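Local atomic coordinates of putative cathepsin d (Ixodes ricinus, PDB entry 5N71), a protein that probably cleaves peptide bonds inside protein chains as an aspartic endopeptidase of the pepsin-like A1 family. Residues L232-P237 against M307-W312. Numbering follows the deposited sequence.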
# COMPACT_ATOMS: atom_id res chain seq x y z
N LEU A 232 2.36 -7.60 3.49
CA LEU A 232 3.01 -8.81 3.01
C LEU A 232 2.86 -9.00 1.52
O LEU A 232 2.33 -8.13 0.81
CB LEU A 232 2.45 -10.02 3.79
CG LEU A 232 2.55 -9.92 5.33
CD1 LEU A 232 2.14 -11.25 5.97
CD2 LEU A 232 3.93 -9.56 5.84
N ILE A 233 3.34 -10.12 1.02
CA ILE A 233 3.05 -10.57 -0.32
C ILE A 233 1.97 -11.65 -0.23
O ILE A 233 2.17 -12.69 0.45
CB ILE A 233 4.31 -11.10 -1.04
CG1 ILE A 233 5.29 -9.96 -1.31
CG2 ILE A 233 3.94 -11.79 -2.34
CD1 ILE A 233 6.63 -10.45 -1.85
N THR A 234 0.86 -11.45 -0.94
CA THR A 234 -0.19 -12.44 -1.00
C THR A 234 -0.12 -13.09 -2.38
O THR A 234 0.25 -12.43 -3.38
CB THR A 234 -1.58 -11.81 -0.68
OG1 THR A 234 -1.59 -11.43 0.70
CG2 THR A 234 -2.69 -12.81 -0.84
N GLY A 235 -0.44 -14.38 -2.46
CA GLY A 235 -0.48 -15.09 -3.72
C GLY A 235 -1.65 -16.06 -3.82
O GLY A 235 -2.33 -16.28 -2.82
N PRO A 236 -1.88 -16.64 -5.00
CA PRO A 236 -2.90 -17.67 -5.16
C PRO A 236 -2.64 -18.78 -4.12
O PRO A 236 -1.47 -19.14 -3.92
CB PRO A 236 -2.69 -18.21 -6.57
CG PRO A 236 -1.67 -17.39 -7.23
CD PRO A 236 -1.09 -16.43 -6.21
N PRO A 237 -3.68 -19.25 -3.42
CA PRO A 237 -3.42 -20.06 -2.23
C PRO A 237 -2.62 -21.32 -2.44
O PRO A 237 -1.74 -21.63 -1.60
CB PRO A 237 -4.82 -20.35 -1.66
CG PRO A 237 -5.73 -20.18 -2.84
CD PRO A 237 -5.12 -19.04 -3.61
N MET A 307 -10.12 -16.44 1.30
CA MET A 307 -10.99 -16.18 0.14
C MET A 307 -10.24 -16.52 -1.14
O MET A 307 -9.25 -15.87 -1.40
CB MET A 307 -11.47 -14.70 0.09
CG MET A 307 -12.36 -14.36 -1.13
SD MET A 307 -13.68 -13.12 -0.91
CE MET A 307 -12.91 -11.92 0.16
N PRO A 308 -10.73 -17.48 -1.98
CA PRO A 308 -9.95 -17.81 -3.16
C PRO A 308 -9.76 -16.60 -4.08
O PRO A 308 -10.72 -15.87 -4.29
CB PRO A 308 -10.80 -18.86 -3.87
CG PRO A 308 -11.60 -19.46 -2.78
CD PRO A 308 -11.96 -18.28 -1.94
N GLN A 309 -8.54 -16.39 -4.56
CA GLN A 309 -8.22 -15.26 -5.41
C GLN A 309 -6.88 -15.47 -6.10
O GLN A 309 -5.99 -16.09 -5.52
CB GLN A 309 -8.29 -13.92 -4.62
CG GLN A 309 -7.17 -13.69 -3.66
CD GLN A 309 -5.93 -13.18 -4.36
OE1 GLN A 309 -6.02 -12.43 -5.33
NE2 GLN A 309 -4.75 -13.62 -3.89
N PRO A 310 -6.70 -14.93 -7.32
CA PRO A 310 -5.60 -15.39 -8.18
C PRO A 310 -4.37 -14.47 -8.27
O PRO A 310 -3.38 -14.85 -8.89
CB PRO A 310 -6.29 -15.49 -9.52
CG PRO A 310 -7.27 -14.34 -9.51
CD PRO A 310 -7.70 -14.16 -8.09
N LEU A 311 -4.43 -13.29 -7.67
CA LEU A 311 -3.37 -12.28 -7.86
C LEU A 311 -2.19 -12.48 -6.94
O LEU A 311 -2.35 -12.92 -5.80
CB LEU A 311 -3.89 -10.85 -7.60
CG LEU A 311 -4.94 -10.24 -8.52
CD1 LEU A 311 -5.46 -8.94 -7.93
CD2 LEU A 311 -4.34 -10.00 -9.90
N TRP A 312 -1.00 -12.13 -7.43
CA TRP A 312 0.09 -11.82 -6.54
C TRP A 312 -0.04 -10.35 -6.13
O TRP A 312 -0.00 -9.43 -7.00
CB TRP A 312 1.43 -12.11 -7.22
CG TRP A 312 1.66 -13.58 -7.44
CD1 TRP A 312 1.29 -14.31 -8.52
CD2 TRP A 312 2.28 -14.50 -6.53
NE1 TRP A 312 1.65 -15.62 -8.35
CE2 TRP A 312 2.27 -15.76 -7.14
CE3 TRP A 312 2.86 -14.37 -5.26
CZ2 TRP A 312 2.80 -16.91 -6.52
CZ3 TRP A 312 3.40 -15.49 -4.63
CH2 TRP A 312 3.37 -16.75 -5.27
O HOH W 1 -4.61 -15.55 -1.81
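Pro-236 and Gly-235 lie over one and the same face of the Trp-312 indole. The Pro-236 ring crosses it at about a right angle and presents CD, which sits 3.6 Å from the centroid of the five-membered ring in a CH-pi contact. Gly-235 brings its bare CA close over the six-membered ring, 4.0 Å from that centroid. Ile-233 comes instead to the indole edge, its CG2 4.0 Å from Trp-312 CE3. CG beside the backbone N (chi1 -69°) and the ring turned at chi2 89° set the indole face against Gly-235 and Pro-236, just before helix 237-246. Beyond it the Gln-309 chain, bent at chi2 (80°), folds its amide back on its own segment: OE1 takes the N-H of Leu-311 from above the carbonyl plane, whereas NE2 reaches a lone pair of Leu-311 O in plane, at 3.1 Å. Both ends of the amide are thus held within 307-312, which fixes its rotation. A water accepts from Gln-309 NE2 at 2.8 Å and donates to Gly-235 O, bridging the segments, while Thr-234 CG2 rests against NE2. Between the backbones run CA-H...O contacts, notably Trp-312 CA to Thr-234 O at 3.2 Å. The contact continues the antiparallel pairing of strands 233-234 and 312-314; Thr-234 lies about 8 Å, side chain to side chain, from Asn-227, a predicted active-site position. Direct cohesion here rests on apolar, CH-pi and CA-H...O contacts, with a water joining the polar groups.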